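Long-range contacts in prophage lambdalm01, antigen B (Listeria monocytogenes, PDB 4ACV), which probably serves as a tail terminator of a prophage-encoded tail, capping the end of the tail tube as a hexameric ring: residues E89-V94 and V119-E124; R8-V13 and T38-I43; T15-K20 and T79-G84; E34-M39 and Y65-D70. All blocks are in the same frame, centred on the assembly; numbering follows the deposited sequence.

Overall arrangement
All four contacts belong to one compact alpha/beta subunit, of which the assembly holds six. Contact 4 and contact 2 share Thr38 and Met39 of strand 37-47, their centres about 17 Å apart, while contact 2 and contact 3 both use helix 6-21 and lie about 11 Å apart, centre to centre. That helix therefore packs on the sheet with its first half and on helix 71-83 with its second. Contact 1 lies at the far end of the same sheet, about 31 Å from contact 4 between centres. It touches contact 2 through Ile121 and Val9, and contact 3 through Leu93 and Gly84. Along the chain, contact 1 opens last, after the other three have closed.

Contact 1 (E89-V94 and V119-E124); sequences EGYKLV and VSICRE
Lys92 and Cys122 exchange both backbone hydrogen bonds, Lys92 N to Cys122 O and Cys122 N to Lys92 O, each 2.8 Å, forming an antiparallel hydrogen-bonded pair. A third bond runs from Val94 N to Ser120 O at 2.7 Å, and the turn at Gly90 adds a longer one, Glu124 N to Gly90 O at 3.2 Å. Gly90 adopts a positive phi, where a side chain would press on the preceding carbonyl.

The side chains divide between two faces. On one, Leu93 holds CG trans to the backbone N (chi1 175°), which carries CD1 to 3.6 Å from Val119 CB, the two side chains crossing at about a right angle; CD1 also reaches Ile121 CG1. Farther along, CB and CD of Arg123 approach CD1 and CE1 of the Tyr91 ring obliquely, with CB 3.8 Å from Tyr91 CD1. The guanidinium, its plane 31° from that of the ring, forms a salt bridge with Glu56, while Tyr91 OH bonds to Lys2 O. On the other face Val94 CG2 packs against Cys122 SG at 3.4 Å. Strand 110-123 is hydrogen-bonded antiparallel to both 91-99 and 55-66; Tyr58 and Phe60 of the latter touch Val119, and Phe85 adjoins Leu93.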
loop_
_atom_site.group_PDB
_atom_site.type_symbol
_atom_site.label_atom_id
_atom_site.label_comp_id
_atom_site.label_asym_id
_atom_site.label_seq_id
_atom_site.Cartn_x
_atom_site.Cartn_y
_atom_site.Cartn_z
ATOM N N GLU A 89 18.195 15.087 29.914
ATOM C CA GLU A 89 19.398 14.359 30.280
ATOM C C GLU A 89 19.292 12.873 29.939
ATOM O O GLU A 89 18.288 12.226 30.230
ATOM C CB GLU A 89 19.693 14.534 31.773
ATOM N N GLY A 90 20.342 12.344 29.320
ATOM C CA GLY A 90 20.421 10.931 28.996
ATOM C C GLY A 90 20.072 10.639 27.550
ATOM O O GLY A 90 20.200 9.505 27.095
ATOM N N TYR A 91 19.622 11.665 26.836
ATOM C CA TYR A 91 19.202 11.519 25.446
ATOM C C TYR A 91 19.937 12.528 24.581
ATOM O O TYR A 91 19.962 13.711 24.895
ATOM C CB TYR A 91 17.678 11.714 25.310
ATOM C CG TYR A 91 16.867 10.693 26.062
ATOM C CD1 TYR A 91 16.550 9.476 25.481
ATOM C CD2 TYR A 91 16.436 10.936 27.365
ATOM C CE1 TYR A 91 15.816 8.521 26.170
ATOM C CE2 TYR A 91 15.702 9.980 28.077
ATOM C CZ TYR A 91 15.396 8.776 27.463
ATOM O OH TYR A 91 14.661 7.824 28.122
ATOM N N LYS A 92 20.534 12.063 23.489
ATOM C CA LYS A 92 21.262 12.956 22.590
ATOM C C LYS A 92 20.847 12.829 21.126
ATOM O O LYS A 92 20.779 11.732 20.569
ATOM C CB LYS A 92 22.770 12.745 22.721
ATOM C CG LYS A 92 23.382 13.340 23.976
ATOM C CD LYS A 92 23.165 14.842 24.046
ATOM C CE LYS A 92 23.796 15.429 25.315
ATOM N NZ LYS A 92 25.292 15.470 25.262
ATOM N N LEU A 93 20.571 13.970 20.506
ATOM C CA LEU A 93 20.299 14.002 19.080
ATOM C C LEU A 93 21.608 13.748 18.335
ATOM O O LEU A 93 22.605 14.449 18.528
ATOM C CB LEU A 93 19.699 15.348 18.681
ATOM C CG LEU A 93 19.465 15.582 17.194
ATOM C CD1 LEU A 93 18.328 14.713 16.670
ATOM C CD2 LEU A 93 19.172 17.049 16.976
ATOM N N VAL A 94 21.602 12.726 17.492
ATOM C CA VAL A 94 22.809 12.285 16.811
ATOM C C VAL A 94 22.793 12.651 15.322
ATOM O O VAL A 94 23.841 12.881 14.722
ATOM C CB VAL A 94 22.990 10.767 16.994
ATOM C CG1 VAL A 94 23.945 10.215 15.979
ATOM C CG2 VAL A 94 23.461 10.480 18.400
ATOM N N VAL A 119 14.932 12.117 12.664
ATOM C CA VAL A 119 16.024 12.330 13.616
ATOM C C VAL A 119 16.452 11.054 14.339
ATOM O O VAL A 119 15.618 10.256 14.749
ATOM C CB VAL A 119 15.690 13.402 14.669
ATOM C CG1 VAL A 119 15.449 14.748 14.003
ATOM C CG2 VAL A 119 14.509 12.957 15.538
ATOM N N SER A 120 17.761 10.889 14.503
ATOM C CA SER A 120 18.316 9.771 15.250
ATOM C C SER A 120 18.746 10.222 16.638
ATOM O O SER A 120 19.511 11.173 16.789
ATOM C CB SER A 120 19.508 9.172 14.513
ATOM O OG SER A 120 19.150 8.810 13.194
ATOM N N ILE A 121 18.252 9.528 17.651
ATOM C CA ILE A 121 18.498 9.912 19.029
ATOM C C ILE A 121 19.096 8.745 19.804
ATOM O O ILE A 121 18.585 7.623 19.744
ATOM C CB ILE A 121 17.184 10.394 19.712
ATOM C CG1 ILE A 121 16.732 11.731 19.105
ATOM C CG2 ILE A 121 17.359 10.482 21.224
ATOM C CD1 ILE A 121 15.425 12.255 19.641
ATOM N N CYS A 122 20.190 9.017 20.514
ATOM C CA CYS A 122 20.855 8.009 21.339
ATOM C C CYS A 122 20.584 8.185 22.836
ATOM O O CYS A 122 20.505 9.303 23.348
ATOM C CB CYS A 122 22.369 8.024 21.085
ATOM S SG CYS A 122 22.851 7.320 19.488
ATOM N N ARG A 123 20.460 7.072 23.542
ATOM C CA ARG A 123 20.353 7.133 24.993
ATOM C C ARG A 123 21.465 6.348 25.673
ATOM O O ARG A 123 22.125 5.519 25.051
ATOM C CB ARG A 123 18.993 6.630 25.450
ATOM C CG ARG A 123 18.659 5.240 24.962
ATOM C CD ARG A 123 17.162 5.014 25.045
ATOM N NE ARG A 123 16.836 3.599 25.049
ATOM C CZ ARG A 123 16.524 2.903 23.964
ATOM N NH1 ARG A 123 16.485 3.504 22.784
ATOM N NH2 ARG A 123 16.252 1.607 24.060
ATOM N N GLU A 124 21.672 6.631 26.954
ATOM C CA GLU A 124 22.658 5.926 27.761
ATOM C C GLU A 124 22.356 4.432 27.804
ATOM O O GLU A 124 21.191 4.031 27.845
ATOM C CB GLU A 124 22.645 6.480 29.186
ATOM C CG GLU A 124 22.565 8.002 29.263
ATOM C CD GLU A 124 23.928 8.678 29.213
ATOM O OE1 GLU A 124 24.767 8.402 30.102
ATOM O OE2 GLU A 124 24.147 9.494 28.290
#

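Contact 2 (R8-V13 and T38-I43); sequences RVLEAV and TMIEMI
Leu10, Ile40 and Met42 carry most of this contact, in which helix 6-21 packs along strand 37-47 as a layer of an alpha/beta fold. The two short segments run nearly antiparallel, at 152°, with their axes 9.7 Å apart at the closest approach, and they meet through apolar groups without a hydrogen bond.

Leu10 leaves the helix flank and sends its CD2 methyl between the two strand side chains, 3.4 Å from Ile40 CG2. Ile40 and Met42, two residues apart, both direct their CB atoms toward the helix, whereas Glu41 between them points away and bonds to His63. The Leu10 and Ile40 side chains slide past one another in opposite senses. Ile40 forks: CG2 takes the leucine, and CD1 turns to Val13, one helical turn on, with Val13 CG1 at 3.6 Å.

All the touching residues are buried. Nearby, Arg8 forms a salt bridge with Glu75 of a neighbouring subunit, and Leu104 of a neighbouring subunit packs on Leu10, so this core borders a subunit interface. Bends at chi2 and chi3 of Met42, both 60°, fold its chain back over the leucine, placing CE 3.4 Å from Leu10 CD2 and 3.6 Å from Leu10 CG.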
loop_
_atom_site.group_PDB
_atom_site.type_symbol
_atom_site.label_atom_id
_atom_site.label_comp_id
_atom_site.label_asym_id
_atom_site.label_seq_id
_atom_site.Cartn_x
_atom_site.Cartn_y
_atom_site.Cartn_z
ATOM N N ARG A 8 7.671 14.303 24.063
ATOM C CA ARG A 8 8.850 14.946 24.612
ATOM C C ARG A 8 9.735 15.514 23.488
ATOM O O ARG A 8 10.243 16.635 23.581
ATOM C CB ARG A 8 9.629 13.949 25.457
ATOM C CG ARG A 8 10.818 14.550 26.135
ATOM C CD ARG A 8 10.436 15.810 26.892
ATOM N NE ARG A 8 9.543 15.547 28.021
ATOM C CZ ARG A 8 9.391 16.369 29.062
ATOM N NH1 ARG A 8 10.078 17.503 29.122
ATOM N NH2 ARG A 8 8.561 16.057 30.049
ATOM N N VAL A 9 9.901 14.741 22.418
ATOM C CA VAL A 9 10.651 15.200 21.254
ATOM C C VAL A 9 9.985 16.395 20.583
ATOM O O VAL A 9 10.656 17.370 20.242
ATOM C CB VAL A 9 10.826 14.085 20.206
ATOM C CG1 VAL A 9 11.538 14.646 18.977
ATOM C CG2 VAL A 9 11.584 12.913 20.801
ATOM N N LEU A 10 8.671 16.314 20.384
ATOM C CA LEU A 10 7.902 17.452 19.877
ATOM C C LEU A 10 8.168 18.701 20.720
ATOM O O LEU A 10 8.450 19.768 20.190
ATOM C CB LEU A 10 6.400 17.139 19.869
ATOM C CG LEU A 10 5.856 16.115 18.869
ATOM C CD1 LEU A 10 4.371 15.832 19.135
ATOM C CD2 LEU A 10 6.078 16.558 17.414
ATOM N N GLU A 11 8.107 18.559 22.038
ATOM C CA GLU A 11 8.284 19.695 22.936
ATOM C C GLU A 11 9.677 20.331 22.808
ATOM O O GLU A 11 9.820 21.551 22.778
ATOM C CB GLU A 11 8.003 19.269 24.379
ATOM C CG GLU A 11 7.691 20.419 25.314
ATOM C CD GLU A 11 6.632 21.351 24.749
ATOM O OE1 GLU A 11 5.473 20.904 24.596
ATOM O OE2 GLU A 11 6.965 22.525 24.454
ATOM N N ALA A 12 10.696 19.486 22.724
ATOM C CA ALA A 12 12.071 19.931 22.548
ATOM C C ALA A 12 12.272 20.699 21.226
ATOM O O ALA A 12 12.991 21.691 21.182
ATOM C CB ALA A 12 13.002 18.737 22.624
ATOM N N VAL A 13 11.631 20.253 20.152
ATOM C CA VAL A 13 11.712 20.985 18.889
ATOM C C VAL A 13 11.007 22.338 18.978
ATOM O O VAL A 13 11.548 23.359 18.545
ATOM C CB VAL A 13 11.171 20.151 17.702
ATOM C CG1 VAL A 13 11.106 20.985 16.431
ATOM C CG2 VAL A 13 12.040 18.922 17.491
ATOM N N THR A 38 2.466 27.636 12.118
ATOM C CA THR A 38 3.462 26.589 12.011
ATOM C C THR A 38 3.155 25.513 13.060
ATOM O O THR A 38 3.084 25.796 14.266
ATOM C CB THR A 38 4.871 27.157 12.215
ATOM O OG1 THR A 38 4.981 28.409 11.523
ATOM C CG2 THR A 38 5.928 26.179 11.701
ATOM N N MET A 39 2.935 24.292 12.585
ATOM C CA MET A 39 2.680 23.159 13.460
ATOM C C MET A 39 3.675 22.054 13.159
ATOM O O MET A 39 4.154 21.916 12.031
ATOM C CB MET A 39 1.277 22.584 13.264
ATOM C CG MET A 39 0.179 23.577 13.036
ATOM S SD MET A 39 -1.320 22.717 12.532
ATOM C CE MET A 39 -1.003 22.399 10.807
ATOM N N ILE A 40 3.966 21.262 14.183
ATOM C CA ILE A 40 4.754 20.068 14.014
ATOM C C ILE A 40 3.830 18.852 14.011
ATOM O O ILE A 40 2.946 18.724 14.859
ATOM C CB ILE A 40 5.798 19.937 15.135
ATOM C CG1 ILE A 40 6.602 21.236 15.252
ATOM C CG2 ILE A 40 6.698 18.723 14.878
ATOM C CD1 ILE A 40 7.566 21.292 16.447
ATOM N N GLU A 41 4.022 17.966 13.045
ATOM C CA GLU A 41 3.232 16.753 13.006
ATOM C C GLU A 41 4.105 15.515 13.167
ATOM O O GLU A 41 4.888 15.169 12.281
ATOM C CB GLU A 41 2.445 16.672 11.711
ATOM C CG GLU A 41 1.640 15.395 11.569
ATOM C CD GLU A 41 1.366 15.054 10.121
ATOM O OE1 GLU A 41 1.892 15.751 9.232
ATOM O OE2 GLU A 41 0.635 14.082 9.867
ATOM N N MET A 42 3.970 14.849 14.304
ATOM C CA MET A 42 4.726 13.634 14.543
ATOM C C MET A 42 4.122 12.562 13.646
ATOM O O MET A 42 2.911 12.537 13.425
ATOM C CB MET A 42 4.668 13.241 16.030
ATOM C CG MET A 42 5.531 12.041 16.426
ATOM S SD MET A 42 7.323 12.181 16.131
ATOM C CE MET A 42 7.748 13.601 17.125
ATOM N N ILE A 43 4.968 11.701 13.098
ATOM C CA ILE A 43 4.496 10.685 12.163
ATOM C C ILE A 43 4.723 9.256 12.687
ATOM O O ILE A 43 3.770 8.490 12.853
ATOM C CB ILE A 43 5.145 10.864 10.772
ATOM C CG1 ILE A 43 4.796 12.239 10.183
ATOM C CG2 ILE A 43 4.714 9.742 9.820
ATOM C CD1 ILE A 43 5.624 12.605 8.954
#

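Contact 3 (T15-K20 and T79-G84); sequences TMLQEK and TLIQMG
Met16 is the main bump, reaching from helix 6-21 into the hollow formed by Leu80, Ile81 and Gly84 at the C-terminal end of helix 71-83. Its chain leaves with CG trans to the backbone N (chi1 -177°), then bends twice, so that CG, SD and CE all skirt Gly84 O while SD also meets Leu80 and CE meets Ile81. CG passes 3.4 Å from Gly84 O, SD lies 4.0 Å from Leu80 CB, and the methyl CE settles 4.0 Å from Ile81 CG1. One wall is therefore backbone: the Gly84 carbonyl points at the thioether, and CE lies beside Leu80 O.

The two segments cross steeply, at 113°, with a closest axis separation of 10.2 Å, a helix-helix packing within the alpha/beta subunit. Gly84, the first residue to leave helical angles, has a positive phi, 112°, and the chain turns there so that its carbonyl lies against the methionine.

Leu17 forms the second bump, next to Met16 on the same helix. Its CD2 methyl lies 3.9 Å from Leu80 CB and 4.0 Å from Leu80 CD1, with the two leucines set obliquely to one another. Leu80 thus lies against both Met16 and Leu17. Phe85, next in the chain after Gly84, also packs on Met16, and Val96 of strand 91-99 adjoins Ile81.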
loop_
_atom_site.group_PDB
_atom_site.type_symbol
_atom_site.label_atom_id
_atom_site.label_comp_id
_atom_site.label_asym_id
_atom_site.label_seq_id
_atom_site.Cartn_x
_atom_site.Cartn_y
_atom_site.Cartn_z
ATOM N N THR A 15 10.396 24.134 21.681
ATOM C CA THR A 15 11.203 24.980 22.555
ATOM C C THR A 15 12.425 25.531 21.828
ATOM O O THR A 15 12.758 26.710 21.970
ATOM C CB THR A 15 11.648 24.208 23.809
ATOM O OG1 THR A 15 10.492 23.822 24.553
ATOM C CG2 THR A 15 12.533 25.064 24.690
ATOM N N MET A 16 13.087 24.682 21.044
ATOM C CA MET A 16 14.196 25.139 20.211
ATOM C C MET A 16 13.748 26.201 19.198
ATOM O O MET A 16 14.386 27.243 19.056
ATOM C CB MET A 16 14.873 23.965 19.494
ATOM C CG MET A 16 16.093 24.367 18.657
ATOM S SD MET A 16 15.686 25.042 17.025
ATOM C CE MET A 16 15.110 23.545 16.228
ATOM N N LEU A 17 12.652 25.938 18.493
ATOM C CA LEU A 17 12.179 26.888 17.494
ATOM C C LEU A 17 11.827 28.207 18.162
ATOM O O LEU A 17 12.111 29.280 17.628
ATOM C CB LEU A 17 10.994 26.325 16.695
ATOM C CG LEU A 17 11.414 25.195 15.754
ATOM C CD1 LEU A 17 10.237 24.554 15.032
ATOM C CD2 LEU A 17 12.440 25.727 14.766
ATOM N N GLN A 18 11.233 28.125 19.346
ATOM C CA GLN A 18 10.792 29.323 20.041
ATOM C C GLN A 18 11.956 30.067 20.660
ATOM O O GLN A 18 12.055 31.282 20.532
ATOM C CB GLN A 18 9.722 28.994 21.084
ATOM C CG GLN A 18 8.499 28.315 20.464
ATOM C CD GLN A 18 7.257 28.394 21.332
ATOM O OE1 GLN A 18 7.344 28.487 22.560
ATOM N NE2 GLN A 18 6.090 28.353 20.695
ATOM N N GLU A 19 12.856 29.344 21.307
ATOM C CA GLU A 19 13.938 30.006 22.023
ATOM C C GLU A 19 15.116 30.359 21.127
ATOM O O GLU A 19 15.864 31.287 21.419
ATOM C CB GLU A 19 14.399 29.175 23.228
ATOM N N LYS A 20 15.287 29.631 20.032
ATOM C CA LYS A 20 16.456 29.836 19.191
ATOM C C LYS A 20 16.081 30.616 17.948
ATOM O O LYS A 20 16.907 31.322 17.381
ATOM C CB LYS A 20 17.089 28.496 18.815
ATOM C CG LYS A 20 18.593 28.545 18.602
ATOM N N THR A 79 16.713 25.079 8.588
ATOM C CA THR A 79 18.079 25.226 9.077
ATOM C C THR A 79 18.162 25.106 10.593
ATOM O O THR A 79 19.070 24.472 11.129
ATOM C CB THR A 79 18.690 26.568 8.650
ATOM O OG1 THR A 79 18.686 26.661 7.222
ATOM C CG2 THR A 79 20.124 26.688 9.164
ATOM N N LEU A 80 17.213 25.717 11.287
ATOM C CA LEU A 80 17.176 25.607 12.736
ATOM C C LEU A 80 17.133 24.139 13.149
ATOM O O LEU A 80 17.931 23.687 13.961
ATOM C CB LEU A 80 15.982 26.379 13.304
ATOM C CG LEU A 80 16.180 27.898 13.259
ATOM C CD1 LEU A 80 14.970 28.645 13.791
ATOM C CD2 LEU A 80 17.429 28.278 14.039
ATOM N N ILE A 81 16.218 23.389 12.549
ATOM C CA ILE A 81 16.042 21.997 12.911
ATOM C C ILE A 81 17.305 21.173 12.627
ATOM O O ILE A 81 17.738 20.377 13.463
ATOM C CB ILE A 81 14.793 21.425 12.227
ATOM C CG1 ILE A 81 13.549 22.051 12.859
ATOM C CG2 ILE A 81 14.759 19.900 12.321
ATOM C CD1 ILE A 81 12.261 21.650 12.209
ATOM N N GLN A 82 17.903 21.394 11.461
ATOM C CA GLN A 82 19.158 20.744 11.085
ATOM C C GLN A 82 20.345 21.029 12.024
ATOM O O GLN A 82 21.259 20.212 12.141
ATOM C CB GLN A 82 19.545 21.136 9.657
ATOM C CG GLN A 82 18.716 20.466 8.575
ATOM C CD GLN A 82 19.375 20.570 7.219
ATOM O OE1 GLN A 82 18.946 21.345 6.373
ATOM N NE2 GLN A 82 20.441 19.801 7.014
ATOM N N MET A 83 20.344 22.196 12.665
ATOM C CA MET A 83 21.366 22.520 13.650
ATOM C C MET A 83 21.189 21.764 14.971
ATOM O O MET A 83 22.132 21.636 15.741
ATOM C CB MET A 83 21.381 24.020 13.905
ATOM C CG MET A 83 21.774 24.822 12.674
ATOM S SD MET A 83 21.500 26.574 12.926
ATOM C CE MET A 83 22.550 26.865 14.348
ATOM N N GLY A 84 19.980 21.269 15.222
ATOM C CA GLY A 84 19.720 20.458 16.387
ATOM C C GLY A 84 18.830 21.122 17.418
ATOM O O GLY A 84 18.350 22.237 17.235
#

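Contact 4 (E34-M39 and Y65-D70); sequences EMPTTM and YTNEQD
Thr37 and Tyr65 pair through two backbone hydrogen bonds, and their side chains emerge on the same face of the sheet. The bond from Tyr65 N to Thr37 O is short and nearly straight, 2.8 Å and 172°. Its partner, Thr37 N to Tyr65 O, stretches to 3.2 Å, with the donor tilted 29° from the carbonyl plane.

The tyrosine side chain sets the packing. Its CG stands opposite the carbonyl carbon (chi1 -72°), and the ring lies alongside Thr37, both side chains pointing the same way. With OG1 anti to the backbone N, Thr37 leaves its methyl between N and the carbonyl carbon, CG2 3.9 Å from Tyr65 CD1. Met39, two residues on, extends through chi2 and bends at chi3, carrying CE obliquely to 3.6 Å from Tyr65 CE1. The ring also stacks with that of His112 on strand 110-123.

Where the strands part, Pro36 CG comes 3.2 Å from Asn67 OD1, the asparagine side chain crossing the proline ring obliquely. Just before Asn67, Thr66 OG1 donates to Glu68 O, two residues on, and Asp70 is the N-cap of helix 71-83. The arrangement is the open end of a beta hairpin, strands 37-47 and 55-66, where the antiparallel pairing gives way to loops.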
loop_
_atom_site.group_PDB
_atom_site.type_symbol
_atom_site.label_atom_id
_atom_site.label_comp_id
_atom_site.label_asym_id
_atom_site.label_seq_id
_atom_site.Cartn_x
_atom_site.Cartn_y
_atom_site.Cartn_z
ATOM N N GLU A 34 -6.803 28.020 8.740
ATOM C CA GLU A 34 -7.348 29.217 8.098
ATOM C C GLU A 34 -6.445 30.448 8.153
ATOM O O GLU A 34 -6.511 31.318 7.286
ATOM C CB GLU A 34 -8.720 29.556 8.679
ATOM C CG GLU A 34 -9.856 28.730 8.111
ATOM C CD GLU A 34 -11.190 29.116 8.706
ATOM O OE1 GLU A 34 -11.249 29.341 9.933
ATOM O OE2 GLU A 34 -12.178 29.198 7.948
ATOM N N MET A 35 -5.613 30.527 9.180
ATOM C CA MET A 35 -4.702 31.655 9.317
ATOM C C MET A 35 -3.267 31.145 9.316
ATOM O O MET A 35 -3.024 29.973 9.628
ATOM C CB MET A 35 -4.991 32.421 10.613
ATOM C CG MET A 35 -6.360 33.108 10.685
ATOM S SD MET A 35 -6.556 34.530 9.582
ATOM C CE MET A 35 -4.939 35.283 9.709
ATOM N N PRO A 36 -2.307 32.009 8.940
ATOM C CA PRO A 36 -0.904 31.598 9.011
ATOM C C PRO A 36 -0.549 30.899 10.331
ATOM O O PRO A 36 -1.066 31.251 11.390
ATOM C CB PRO A 36 -0.156 32.920 8.851
ATOM C CG PRO A 36 -1.015 33.667 7.889
ATOM C CD PRO A 36 -2.452 33.305 8.254
ATOM N N THR A 37 0.319 29.896 10.242
ATOM C CA THR A 37 0.697 29.105 11.398
ATOM C C THR A 37 1.798 28.092 11.068
ATOM O O THR A 37 2.039 27.742 9.909
ATOM C CB THR A 37 -0.512 28.344 11.982
ATOM O OG1 THR A 37 -0.190 27.873 13.296
ATOM C CG2 THR A 37 -0.877 27.163 11.103
ATOM N N THR A 38 2.466 27.636 12.118
ATOM C CA THR A 38 3.462 26.589 12.011
ATOM C C THR A 38 3.155 25.513 13.060
ATOM O O THR A 38 3.084 25.796 14.266
ATOM C CB THR A 38 4.871 27.157 12.215
ATOM O OG1 THR A 38 4.981 28.409 11.523
ATOM C CG2 THR A 38 5.928 26.179 11.701
ATOM N N MET A 39 2.935 24.292 12.585
ATOM C CA MET A 39 2.680 23.159 13.460
ATOM C C MET A 39 3.675 22.054 13.159
ATOM O O MET A 39 4.154 21.916 12.031
ATOM C CB MET A 39 1.277 22.584 13.264
ATOM C CG MET A 39 0.179 23.577 13.036
ATOM S SD MET A 39 -1.320 22.717 12.532
ATOM C CE MET A 39 -1.003 22.399 10.807
ATOM N N TYR A 65 2.203 27.380 7.155
ATOM C CA TYR A 65 1.174 28.017 6.344
ATOM C C TYR A 65 1.438 29.520 6.285
ATOM O O TYR A 65 1.657 30.163 7.311
ATOM C CB TYR A 65 -0.215 27.773 6.939
ATOM C CG TYR A 65 -0.764 26.369 6.807
ATOM C CD1 TYR A 65 -0.401 25.369 7.707
ATOM C CD2 TYR A 65 -1.672 26.048 5.807
ATOM C CE1 TYR A 65 -0.908 24.078 7.594
ATOM C CE2 TYR A 65 -2.190 24.769 5.692
ATOM C CZ TYR A 65 -1.808 23.787 6.589
ATOM O OH TYR A 65 -2.324 22.512 6.481
ATOM N N THR A 66 1.423 30.086 5.086
ATOM C CA THR A 66 1.595 31.527 4.949
ATOM C C THR A 66 0.730 32.020 3.817
ATOM O O THR A 66 0.353 31.248 2.947
ATOM C CB THR A 66 3.057 31.915 4.668
ATOM O OG1 THR A 66 3.558 31.131 3.577
ATOM C CG2 THR A 66 3.928 31.697 5.913
ATOM N N ASN A 67 0.413 33.310 3.827
ATOM C CA ASN A 67 -0.392 33.872 2.760
ATOM C C ASN A 67 0.367 33.960 1.436
ATOM O O ASN A 67 -0.214 33.810 0.363
ATOM C CB ASN A 67 -0.959 35.220 3.179
ATOM C CG ASN A 67 -2.096 35.078 4.159
ATOM O OD1 ASN A 67 -1.929 35.313 5.355
ATOM N ND2 ASN A 67 -3.264 34.677 3.659
ATOM N N GLU A 68 1.673 34.181 1.517
ATOM C CA GLU A 68 2.518 34.145 0.329
ATOM C C GLU A 68 3.660 33.134 0.508
ATOM O O GLU A 68 3.969 32.725 1.626
ATOM C CB GLU A 68 3.066 35.542 0.024
ATOM N N GLN A 69 4.279 32.731 -0.594
ATOM C CA GLN A 69 5.433 31.836 -0.533
ATOM C C GLN A 69 6.493 32.365 0.433
ATOM O O GLN A 69 6.953 33.502 0.294
ATOM C CB GLN A 69 6.043 31.657 -1.920
ATOM C CG GLN A 69 5.032 31.357 -3.011
ATOM C CD GLN A 69 5.698 30.843 -4.255
ATOM O OE1 GLN A 69 5.163 30.940 -5.362
ATOM N NE2 GLN A 69 6.890 30.295 -4.084
ATOM N N ASP A 70 6.884 31.542 1.405
ATOM C CA ASP A 70 7.828 31.975 2.431
ATOM C C ASP A 70 9.118 31.135 2.484
ATOM O O ASP A 70 9.353 30.397 3.441
ATOM C CB ASP A 70 7.139 31.988 3.798
ATOM C CG ASP A 70 8.012 32.585 4.883
ATOM O OD1 ASP A 70 9.038 33.201 4.543
ATOM O OD2 ASP A 70 7.678 32.442 6.076
#